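Local structure of proteolytically activated form of PPO4 Tyrosinase (Agaricus bisporus var. bisporus H97, 4OUA) at residues Trp89-Val94 and Thr342-Leu347; Phe328-Thr331 and Trp336-Val339; Lys13-Ile18 and Tyr93-Glu98; Gln99-Ala104 and Leu126-Trp131. The protein oxidises monophenols and o-diphenols to reactive o-quinones at a pair of copper ions, the initial step of melanin synthesis. All blocks are in the same frame, centred on the assembly; numbering follows the deposited sequence.

Contact 1: Trp89-Val94 and Thr342-Leu347. With CU1 (copper (I) ion), chain C.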
# COMPACT_ATOMS: atom_id res chain seq x y z
N TRP A 89 6.11 9.56 -0.46
CA TRP A 89 7.00 8.42 -0.59
C TRP A 89 6.22 7.12 -0.76
O TRP A 89 6.64 6.22 -1.49
CB TRP A 89 7.93 8.30 0.62
CG TRP A 89 8.92 7.17 0.50
CD1 TRP A 89 10.19 7.24 0.01
CD2 TRP A 89 8.70 5.80 0.85
NE1 TRP A 89 10.78 6.00 0.05
CE2 TRP A 89 9.89 5.10 0.55
CE3 TRP A 89 7.62 5.09 1.38
CZ2 TRP A 89 10.02 3.73 0.78
CZ3 TRP A 89 7.75 3.74 1.61
CH2 TRP A 89 8.95 3.07 1.31
N HIS A 90 5.09 7.03 -0.07
CA HIS A 90 4.27 5.82 -0.12
C HIS A 90 3.42 5.77 -1.38
O HIS A 90 3.06 4.69 -1.85
CB HIS A 90 3.40 5.71 1.13
CG HIS A 90 4.17 5.37 2.37
ND1 HIS A 90 4.99 6.27 3.02
CD2 HIS A 90 4.26 4.22 3.07
CE1 HIS A 90 5.54 5.69 4.07
NE2 HIS A 90 5.12 4.44 4.12
N ARG A 91 3.10 6.94 -1.93
CA ARG A 91 2.35 7.01 -3.18
C ARG A 91 3.11 6.34 -4.31
O ARG A 91 2.54 5.56 -5.08
CB ARG A 91 2.04 8.46 -3.55
CG ARG A 91 1.71 8.66 -5.02
CD ARG A 91 0.90 9.92 -5.24
NE ARG A 91 -0.46 9.78 -4.74
CZ ARG A 91 -1.37 10.75 -4.76
NH1 ARG A 91 -1.07 11.94 -5.26
NH2 ARG A 91 -2.59 10.53 -4.28
N VAL A 92 4.40 6.63 -4.39
CA VAL A 92 5.24 6.07 -5.44
C VAL A 92 5.70 4.66 -5.05
O VAL A 92 6.14 3.88 -5.90
CB VAL A 92 6.47 6.97 -5.71
CG1 VAL A 92 7.31 7.12 -4.45
CG2 VAL A 92 7.29 6.42 -6.86
N TYR A 93 5.57 4.33 -3.76
CA TYR A 93 5.90 3.00 -3.28
C TYR A 93 4.89 1.98 -3.80
O TYR A 93 5.27 0.90 -4.27
CB TYR A 93 5.93 2.97 -1.75
CG TYR A 93 6.44 1.67 -1.16
CD1 TYR A 93 7.23 0.81 -1.91
CD2 TYR A 93 6.11 1.29 0.14
CE1 TYR A 93 7.69 -0.38 -1.38
CE2 TYR A 93 6.57 0.11 0.68
CZ TYR A 93 7.36 -0.73 -0.08
OH TYR A 93 7.82 -1.91 0.45
N VAL A 94 3.61 2.32 -3.72
CA VAL A 94 2.56 1.46 -4.25
C VAL A 94 2.66 1.40 -5.78
O VAL A 94 2.25 0.42 -6.40
CB VAL A 94 1.16 1.97 -3.85
CG1 VAL A 94 0.08 1.03 -4.38
CG2 VAL A 94 1.06 2.10 -2.34
N THR A 342 1.48 15.17 -7.38
CA THR A 342 0.13 15.66 -7.11
C THR A 342 -0.84 15.07 -8.12
O THR A 342 -2.04 14.99 -7.87
CB THR A 342 0.06 17.20 -7.17
OG1 THR A 342 0.43 17.65 -8.48
CG2 THR A 342 0.99 17.81 -6.14
N ASP A 343 -0.31 14.65 -9.26
CA ASP A 343 -1.12 14.10 -10.34
C ASP A 343 -0.90 12.59 -10.50
O ASP A 343 0.11 12.17 -11.06
CB ASP A 343 -0.82 14.82 -11.65
CG ASP A 343 -1.68 14.33 -12.80
OD1 ASP A 343 -2.81 13.86 -12.53
OD2 ASP A 343 -1.23 14.42 -13.96
N THR A 344 -1.85 11.80 -10.01
CA THR A 344 -1.73 10.35 -10.07
C THR A 344 -1.80 9.83 -11.50
O THR A 344 -1.48 8.67 -11.77
CB THR A 344 -2.84 9.66 -9.23
OG1 THR A 344 -4.12 9.92 -9.82
CG2 THR A 344 -2.82 10.17 -7.80
N ALA A 345 -2.23 10.68 -12.43
CA ALA A 345 -2.33 10.30 -13.83
C ALA A 345 -0.96 10.00 -14.42
O ALA A 345 -0.84 9.25 -15.38
CB ALA A 345 -3.02 11.40 -14.62
N LEU A 346 0.08 10.59 -13.83
CA LEU A 346 1.45 10.36 -14.27
C LEU A 346 1.86 8.91 -14.02
O LEU A 346 2.82 8.42 -14.61
CB LEU A 346 2.42 11.30 -13.55
CG LEU A 346 2.98 12.46 -14.38
CD1 LEU A 346 1.86 13.35 -14.90
CD2 LEU A 346 3.97 13.27 -13.56
N LEU A 347 1.12 8.25 -13.13
CA LEU A 347 1.40 6.86 -12.80
C LEU A 347 0.27 5.96 -13.30
O LEU A 347 0.14 4.81 -12.86
CB LEU A 347 1.58 6.71 -11.29
CG LEU A 347 2.78 7.47 -10.72
CD1 LEU A 347 2.69 7.59 -9.21
CD2 LEU A 347 4.09 6.80 -11.13
CU CU1 C . 5.76 3.04 5.52
O HOH W 1 4.19 2.21 7.16
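Helix 86-109 passes the short 3-10 turn at 344-346 at arm's length, the closest alpha carbons being Arg91 CA and Thr344 CA at 8.7 Å, so no backbone hydrogen bond joins the two segments and the long side chain of Arg91 bridges them. CG of Arg91 stands anti to the backbone N (chi1 160°), and the chain then bends at chi3 (-71°), which turns the guanidinium across Thr344 at about a right angle. The methyl CG2 of Thr344 sits over the centre of one guanidinium face, 3.4 Å from Arg91 CZ, an apolar cover that leaves the N-H groups to point outward in their plane. They are well used: NE forms a salt bridge with Asp286, and NH1 donates to the carbonyl of Leu341 and to Gln293. Arginine suits the place because its many donors can serve a carboxylate of helix 277-295 and a loop carbonyl together. Threonine supplies the methyl while its OG1 bonds the carbonyl of Tyr349. Both helices belong to the bundle that cradles the dicopper centre of tyrosinases, and His90, the neighbour of Arg91, is a copper ligand: its NE2 lies 2.1 Å from the copper ion CU, which His56 and His81 also bind and which has water 1 at 2.4 Å. The Phe86 carbonyl receives the hydrogen bond from His90 ND1, fixing the rotation of the imidazole, and Trp89 lies over one face of that ring. Just past the turn, Leu347 directs CD1 to the aliphatic start of Arg91, 4.4 Å from its CG.

Contact 2: Phe328-Thr331 and Trp336-Val339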
# COMPACT_ATOMS: atom_id res chain seq x y z
N PHE A 328 12.92 5.41 -5.67
CA PHE A 328 11.96 5.53 -6.77
C PHE A 328 12.43 6.55 -7.80
O PHE A 328 12.61 7.73 -7.49
CB PHE A 328 10.58 5.91 -6.23
CG PHE A 328 10.10 5.02 -5.12
CD1 PHE A 328 9.73 3.71 -5.37
CD2 PHE A 328 10.04 5.49 -3.81
CE1 PHE A 328 9.29 2.89 -4.34
CE2 PHE A 328 9.60 4.67 -2.79
CZ PHE A 328 9.22 3.37 -3.05
N TYR A 329 12.61 6.10 -9.04
CA TYR A 329 13.14 6.95 -10.10
C TYR A 329 12.18 7.11 -11.27
O TYR A 329 11.57 6.14 -11.73
CB TYR A 329 14.47 6.39 -10.61
CG TYR A 329 15.66 6.73 -9.73
CD1 TYR A 329 15.81 6.14 -8.48
CD2 TYR A 329 16.63 7.63 -10.16
CE1 TYR A 329 16.90 6.45 -7.68
CE2 TYR A 329 17.71 7.94 -9.36
CZ TYR A 329 17.84 7.35 -8.13
OH TYR A 329 18.92 7.66 -7.33
N GLU A 330 12.05 8.34 -11.75
CA GLU A 330 11.24 8.63 -12.93
C GLU A 330 11.87 7.99 -14.16
O GLU A 330 11.18 7.40 -15.00
CB GLU A 330 11.11 10.14 -13.14
CG GLU A 330 10.66 10.90 -11.90
CD GLU A 330 10.66 12.40 -12.11
OE1 GLU A 330 10.47 13.14 -11.12
OE2 GLU A 330 10.87 12.84 -13.26
N THR A 331 13.19 8.11 -14.27
CA THR A 331 13.95 7.48 -15.34
C THR A 331 15.20 6.82 -14.77
O THR A 331 15.30 6.62 -13.56
CB THR A 331 14.35 8.48 -16.44
OG1 THR A 331 15.29 9.42 -15.92
CG2 THR A 331 13.12 9.23 -16.95
N TRP A 336 12.48 10.40 -8.25
CA TRP A 336 11.16 11.00 -8.09
C TRP A 336 11.19 12.12 -7.05
O TRP A 336 12.03 12.13 -6.15
CB TRP A 336 10.13 9.95 -7.68
CG TRP A 336 9.47 9.26 -8.84
CD1 TRP A 336 9.71 8.00 -9.29
CD2 TRP A 336 8.46 9.81 -9.69
NE1 TRP A 336 8.91 7.72 -10.37
CE2 TRP A 336 8.14 8.82 -10.64
CE3 TRP A 336 7.80 11.04 -9.75
CZ2 TRP A 336 7.18 9.02 -11.63
CZ3 TRP A 336 6.85 11.24 -10.73
CH2 TRP A 336 6.55 10.24 -11.66
N THR A 337 10.27 13.06 -7.19
CA THR A 337 10.11 14.14 -6.22
C THR A 337 8.63 14.33 -5.91
O THR A 337 7.76 13.82 -6.62
CB THR A 337 10.72 15.46 -6.72
OG1 THR A 337 10.17 15.80 -8.00
CG2 THR A 337 12.23 15.33 -6.86
N SER A 338 8.35 15.07 -4.84
CA SER A 338 6.98 15.25 -4.37
C SER A 338 6.17 16.19 -5.25
O SER A 338 4.95 16.06 -5.35
CB SER A 338 6.99 15.77 -2.93
OG SER A 338 7.62 14.84 -2.06
N VAL A 339 6.85 17.14 -5.90
CA VAL A 339 6.18 18.17 -6.69
C VAL A 339 5.22 17.60 -7.74
O VAL A 339 4.05 17.97 -7.77
CB VAL A 339 7.20 19.08 -7.40
CG1 VAL A 339 6.49 20.13 -8.23
CG2 VAL A 339 8.13 19.73 -6.38
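Glu330 lies across the indole of Trp336, and the touching atom is a methylene: Glu330 CG stands 3.5 Å from the centroid of the six-membered ring of Trp336, 20° off the normal, a CH-pi contact over the face. Here glutamate works as an aliphatic arm, with CG anti to its carbonyl carbon (chi1 -51°) and the chain extended beyond it. The carboxylate consequently runs on past the ring, with Glu330 OE1 3.7 Å from Trp336 CE3 and the two planes well inclined to each other. At the edge of the indole the carbonyl carbon of Phe328 is near the ring plane, and Phe328 CB lies 3.8 Å from Trp336 CD1; Tyr329 C is also close to Trp336 CD1, at 3.3 Å. The backbone sets this pairing: Trp336 N donates to Phe328 O at 2.8 Å with an N-H...O angle of 164°, a nearly straight bond. It closes a small loop within the long connection between strands 318-319 and 349-350, where neither segment is helix or strand. In the next shell the indole NE1 donates to the carbonyl of Thr5, satisfying the one polar atom of a buried ring, and Trp336 also rests on Val92 of helix 86-109. The Phe328 ring leads off from Trp336, and phenylalanine suits its apolar surroundings of Val92, Ile96 and Trp89, the last met edge-to-face. Its side chain is about 9 Å from a copper ion. Tyr329 turns the other way and bonds Glu326 through its hydroxyl, while Ser338 bonds Thr88 at the start of the same helix.

Contact 3: Lys13-Ile18 and Tyr93-Glu98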
# COMPACT_ATOMS: atom_id res chain seq x y z
N LYS A 13 -6.28 3.88 -15.40
CA LYS A 13 -7.36 3.04 -14.91
C LYS A 13 -7.56 3.21 -13.40
O LYS A 13 -6.67 3.71 -12.70
CB LYS A 13 -7.09 1.57 -15.23
CG LYS A 13 -7.15 1.25 -16.72
CD LYS A 13 -8.48 1.66 -17.32
CE LYS A 13 -8.56 1.28 -18.79
NZ LYS A 13 -7.43 1.85 -19.57
N ASN A 14 -8.72 2.80 -12.91
CA ASN A 14 -9.05 2.97 -11.50
C ASN A 14 -8.60 1.81 -10.62
O ASN A 14 -8.66 0.65 -11.02
CB ASN A 14 -10.56 3.18 -11.33
CG ASN A 14 -11.00 4.57 -11.71
OD1 ASN A 14 -10.20 5.50 -11.73
ND2 ASN A 14 -12.29 4.72 -12.01
N ARG A 15 -8.15 2.15 -9.42
CA ARG A 15 -7.94 1.16 -8.38
C ARG A 15 -9.28 0.89 -7.71
O ARG A 15 -9.84 1.77 -7.06
CB ARG A 15 -6.90 1.64 -7.37
CG ARG A 15 -5.53 1.91 -7.97
CD ARG A 15 -4.57 2.47 -6.94
NE ARG A 15 -3.22 2.61 -7.49
CZ ARG A 15 -2.20 3.15 -6.83
NH1 ARG A 15 -2.38 3.62 -5.60
NH2 ARG A 15 -1.01 3.24 -7.40
N LEU A 16 -9.80 -0.31 -7.89
CA LEU A 16 -11.14 -0.63 -7.42
C LEU A 16 -11.18 -0.90 -5.92
O LEU A 16 -10.17 -1.24 -5.31
CB LEU A 16 -11.69 -1.84 -8.17
CG LEU A 16 -11.75 -1.73 -9.69
CD1 LEU A 16 -12.41 -2.96 -10.29
CD2 LEU A 16 -12.49 -0.47 -10.11
N ASP A 17 -12.36 -0.72 -5.33
CA ASP A 17 -12.60 -1.12 -3.95
C ASP A 17 -12.53 -2.65 -3.88
O ASP A 17 -13.16 -3.33 -4.69
CB ASP A 17 -13.96 -0.61 -3.47
CG ASP A 17 -14.19 -0.87 -1.99
OD1 ASP A 17 -14.39 -2.04 -1.61
OD2 ASP A 17 -14.19 0.11 -1.22
N ILE A 18 -11.78 -3.17 -2.92
CA ILE A 18 -11.55 -4.61 -2.82
C ILE A 18 -12.87 -5.39 -2.73
O ILE A 18 -12.93 -6.55 -3.14
CB ILE A 18 -10.68 -4.95 -1.59
CG1 ILE A 18 -10.19 -6.40 -1.67
CG2 ILE A 18 -11.44 -4.70 -0.30
CD1 ILE A 18 -9.39 -6.71 -2.91
N TYR A 93 5.57 4.33 -3.76
CA TYR A 93 5.90 3.00 -3.28
C TYR A 93 4.89 1.98 -3.80
O TYR A 93 5.27 0.90 -4.27
CB TYR A 93 5.93 2.97 -1.75
CG TYR A 93 6.44 1.67 -1.16
CD1 TYR A 93 7.23 0.81 -1.91
CD2 TYR A 93 6.11 1.29 0.14
CE1 TYR A 93 7.69 -0.38 -1.38
CE2 TYR A 93 6.57 0.11 0.68
CZ TYR A 93 7.36 -0.73 -0.08
OH TYR A 93 7.82 -1.91 0.45
N VAL A 94 3.61 2.32 -3.72
CA VAL A 94 2.56 1.46 -4.25
C VAL A 94 2.66 1.40 -5.78
O VAL A 94 2.25 0.42 -6.40
CB VAL A 94 1.16 1.97 -3.85
CG1 VAL A 94 0.08 1.03 -4.38
CG2 VAL A 94 1.06 2.10 -2.34
N SER A 95 3.22 2.45 -6.37
CA SER A 95 3.33 2.54 -7.82
C SER A 95 4.29 1.51 -8.39
O SER A 95 4.00 0.89 -9.42
CB SER A 95 3.77 3.95 -8.23
OG SER A 95 2.84 4.91 -7.78
N ILE A 96 5.43 1.33 -7.73
CA ILE A 96 6.40 0.34 -8.19
C ILE A 96 5.84 -1.06 -7.99
O ILE A 96 6.04 -1.94 -8.82
CB ILE A 96 7.75 0.47 -7.45
CG1 ILE A 96 8.78 -0.48 -8.06
CG2 ILE A 96 7.59 0.21 -5.96
CD1 ILE A 96 9.01 -0.26 -9.54
N TYR A 97 5.13 -1.25 -6.88
CA TYR A 97 4.50 -2.53 -6.59
C TYR A 97 3.43 -2.86 -7.62
O TYR A 97 3.43 -3.94 -8.21
CB TYR A 97 3.88 -2.52 -5.19
CG TYR A 97 3.29 -3.85 -4.78
CD1 TYR A 97 4.08 -4.84 -4.23
CD2 TYR A 97 1.93 -4.11 -4.94
CE1 TYR A 97 3.55 -6.06 -3.85
CE2 TYR A 97 1.39 -5.32 -4.57
CZ TYR A 97 2.20 -6.29 -4.02
OH TYR A 97 1.65 -7.50 -3.64
N GLU A 98 2.52 -1.91 -7.83
CA GLU A 98 1.47 -2.04 -8.83
C GLU A 98 2.06 -2.28 -10.22
O GLU A 98 1.52 -3.06 -11.01
CB GLU A 98 0.59 -0.79 -8.84
CG GLU A 98 -0.56 -0.85 -9.83
CD GLU A 98 -1.35 0.45 -9.87
OE1 GLU A 98 -0.72 1.53 -9.98
OE2 GLU A 98 -2.59 0.39 -9.80
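Where the N-terminal strand packs on the helical bundle of tyrosinase, near the dicopper site, an ion pair joins Arg15, which follows strand 13-14, to Glu98 of helix 86-109. The firmer of its two bonds runs from Arg15 NH2 to Glu98 OE1 at 3.1 Å, with an N-H...O angle of 161°. OE1 lies close to the guanidinium plane, so the N-H is aimed at it, but the carboxylate is turned steeply: the donor arrives from well above its plane. With the two planes 71° apart, this is no flat, fork-like pairing. A second bond, Arg15 NE to Glu98 OE2 at 3.3 Å, is less certain, since the position of OE2 is itself doubtful. Both chains are extended; Glu98 places CG anti to its backbone N (chi1 -179°) and so reaches out from the helix toward the arginine. One turn earlier Val94 lies with its methyl CG1 over one guanidinium face, 3.8 Å from Arg15 NH1, a small apolar group that fits against a flat cation. Burying these charges in the core is tolerable because each has company: Arg15 also makes a cation-pi contact with Tyr349, and Glu98 OE2 probably accepts the backbone N-H of Gln128. Pairing of this kind would be expected to keep both groups ionised. Strand 13-14 runs parallel to strand 349-350, Arg15 bonding Ser350 through the backbone, whereas Val94 touches the copper ligand His282. The contact thus lies between helix 86-109, helix 277-295 and the little two-stranded sheet.

Contact 4: Gln99-Ala104 and Leu126-Trp131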
# COMPACT_ATOMS: atom_id res chain seq x y z
N GLN A 99 3.17 -1.61 -10.50
CA GLN A 99 3.87 -1.78 -11.77
C GLN A 99 4.39 -3.21 -11.93
O GLN A 99 4.04 -3.90 -12.89
CB GLN A 99 5.04 -0.79 -11.87
CG GLN A 99 5.96 -1.01 -13.05
CD GLN A 99 7.20 -0.14 -13.00
OE1 GLN A 99 7.16 0.98 -12.47
NE2 GLN A 99 8.31 -0.64 -13.53
N ILE A 100 5.22 -3.63 -10.99
CA ILE A 100 5.79 -4.98 -11.01
C ILE A 100 4.70 -6.04 -10.97
O ILE A 100 4.81 -7.08 -11.63
CB ILE A 100 6.75 -5.20 -9.83
CG1 ILE A 100 7.97 -4.29 -9.96
CG2 ILE A 100 7.17 -6.66 -9.75
CD1 ILE A 100 8.74 -4.49 -11.25
N LEU A 101 3.65 -5.78 -10.20
CA LEU A 101 2.56 -6.73 -10.05
C LEU A 101 1.78 -6.91 -11.35
O LEU A 101 1.30 -8.01 -11.64
CB LEU A 101 1.61 -6.29 -8.93
CG LEU A 101 0.55 -7.32 -8.52
CD1 LEU A 101 1.21 -8.62 -8.10
CD2 LEU A 101 -0.31 -6.77 -7.41
N GLN A 102 1.66 -5.84 -12.12
CA GLN A 102 1.00 -5.92 -13.42
C GLN A 102 1.86 -6.70 -14.41
O GLN A 102 1.34 -7.51 -15.18
CB GLN A 102 0.72 -4.52 -13.98
CG GLN A 102 -0.05 -4.54 -15.29
CD GLN A 102 0.03 -3.23 -16.06
OE1 GLN A 102 1.08 -2.59 -16.10
NE2 GLN A 102 -1.07 -2.83 -16.67
N GLU A 103 3.16 -6.45 -14.38
CA GLU A 103 4.10 -7.10 -15.29
C GLU A 103 3.99 -8.62 -15.18
O GLU A 103 4.06 -9.33 -16.18
CB GLU A 103 5.53 -6.64 -14.99
CG GLU A 103 6.54 -7.04 -16.06
CD GLU A 103 7.91 -6.41 -15.83
OE1 GLU A 103 8.53 -5.97 -16.81
OE2 GLU A 103 8.35 -6.36 -14.66
N ALA A 104 3.81 -9.10 -13.95
CA ALA A 104 3.61 -10.52 -13.72
C ALA A 104 2.25 -10.95 -14.27
O ALA A 104 2.10 -12.07 -14.77
CB ALA A 104 3.72 -10.84 -12.24
N LEU A 126 -5.46 -3.78 -14.93
CA LEU A 126 -5.22 -4.22 -13.56
C LEU A 126 -4.50 -3.16 -12.73
O LEU A 126 -3.45 -2.65 -13.13
CB LEU A 126 -4.42 -5.52 -13.53
CG LEU A 126 -4.17 -6.09 -12.14
CD1 LEU A 126 -5.48 -6.32 -11.41
CD2 LEU A 126 -3.36 -7.37 -12.21
N ARG A 127 -5.07 -2.84 -11.57
CA ARG A 127 -4.49 -1.87 -10.65
C ARG A 127 -4.63 -2.38 -9.22
O ARG A 127 -5.46 -3.25 -8.95
CB ARG A 127 -5.16 -0.50 -10.80
CG ARG A 127 -5.04 0.12 -12.18
CD ARG A 127 -3.61 0.52 -12.49
NE ARG A 127 -3.53 1.30 -13.72
CZ ARG A 127 -3.47 0.77 -14.94
NH1 ARG A 127 -3.49 -0.55 -15.09
NH2 ARG A 127 -3.39 1.55 -16.01
N GLN A 128 -3.84 -1.83 -8.31
CA GLN A 128 -3.88 -2.26 -6.91
C GLN A 128 -5.16 -1.79 -6.22
O GLN A 128 -5.37 -0.59 -6.03
CB GLN A 128 -2.66 -1.74 -6.15
CG GLN A 128 -2.66 -2.08 -4.67
CD GLN A 128 -2.72 -3.58 -4.41
OE1 GLN A 128 -3.53 -4.05 -3.61
NE2 GLN A 128 -1.84 -4.33 -5.07
N PRO A 129 -6.03 -2.75 -5.84
CA PRO A 129 -7.28 -2.44 -5.13
C PRO A 129 -7.01 -1.85 -3.76
O PRO A 129 -5.95 -2.07 -3.19
CB PRO A 129 -7.96 -3.81 -5.02
CG PRO A 129 -6.83 -4.79 -5.06
CD PRO A 129 -5.83 -4.20 -6.01
N TYR A 130 -7.97 -1.10 -3.23
CA TYR A 130 -7.79 -0.45 -1.93
C TYR A 130 -8.77 -1.00 -0.90
O TYR A 130 -9.88 -1.41 -1.22
CB TYR A 130 -7.95 1.07 -2.05
CG TYR A 130 -9.32 1.53 -2.48
CD1 TYR A 130 -10.35 1.68 -1.56
CD2 TYR A 130 -9.59 1.83 -3.81
CE1 TYR A 130 -11.60 2.11 -1.95
CE2 TYR A 130 -10.84 2.26 -4.21
CZ TYR A 130 -11.84 2.40 -3.27
OH TYR A 130 -13.09 2.83 -3.66
N TRP A 131 -8.33 -1.00 0.36
CA TRP A 131 -9.12 -1.49 1.48
C TRP A 131 -9.76 -0.32 2.22
O TRP A 131 -9.12 0.32 3.06
CB TRP A 131 -8.23 -2.31 2.41
CG TRP A 131 -8.90 -2.84 3.64
CD1 TRP A 131 -10.24 -3.00 3.84
CD2 TRP A 131 -8.25 -3.28 4.84
NE1 TRP A 131 -10.46 -3.52 5.10
CE2 TRP A 131 -9.26 -3.70 5.73
CE3 TRP A 131 -6.91 -3.36 5.24
CZ2 TRP A 131 -8.97 -4.19 7.00
CZ3 TRP A 131 -6.63 -3.85 6.50
CH2 TRP A 131 -7.66 -4.25 7.37
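Van der Waals contact comes first, with Leu101 of helix 86-109 facing Gln128 of the loop that follows helix 116-125. The methyl CD2 of Leu101 rests against the amide end of Gln128, placed there by a CG anti to the backbone N (chi1 -171°). Leu126 sets out toward the helix beside Gln102 without close contact, where the two backbones come closest, Gln102 CA to Leu126 CA being 6.4 Å. Branched aliphatic residues suit this buried seam, where they meet Phe27, Tyr31 and Ile38 of helix 25-39 as well. The polar part is of another kind, for Gln102 and Arg127 lie side by side and point the same way without bonding each other. Gln102 NE2 and Arg127 NH1 are 3.7 Å apart, both are donors, and their planes stand 76° apart. What gathers them is a group of carbonyls at the C-terminal end of helix 116-125: Gln102 NE2 donates to Ala123 O, and Arg127 NH1 to Glu124 O. NH1 also curls back to its neighbour, Arg127 NH1 to Leu126 O at 2.9 Å; Leu126 O lies close to the guanidinium plane, whereas NH1 stands well above the carbonyl plane. The bend at chi2 (-68°) folds the chain so that this return is possible. A cation is well suited to a helix C-terminus, where carbonyls collect. Gln102 OE1 meanwhile accepts Thr9 N, and Arg127 NE reaches Asn348 O. The loop runs between helices 86-109 and 25-39 on one flank and, through Tyr130 and Trp131, helix 277-295 on the other.

Overall arrangement
Contacts 1, 3 and 4 take overlapping or successive parts of helix 86-109, contacts 1 and 3 sharing Tyr93 and Val94, whereas contact 2 joins two parts of the long late loop and meets that helix through the Phe328 and Trp336 side chains. Contacts 3 and 4 lie deep, their centres 5 Å apart, and are linked by Leu16 O and Tyr130 N in a probable hydrogen bond; many of their polar groups find partners inside the protein. Contact 1 is partly buried. Contact 2 lies farthest from the chain centre, about 18 Å, yet is a buried contact. Chemistry follows place: an ion pair in contact 3, donors meeting carbonyls in contact 4, a methyl-covered guanidinium in contact 1, a CH-pi contact on an indole and one backbone bond in contact 2.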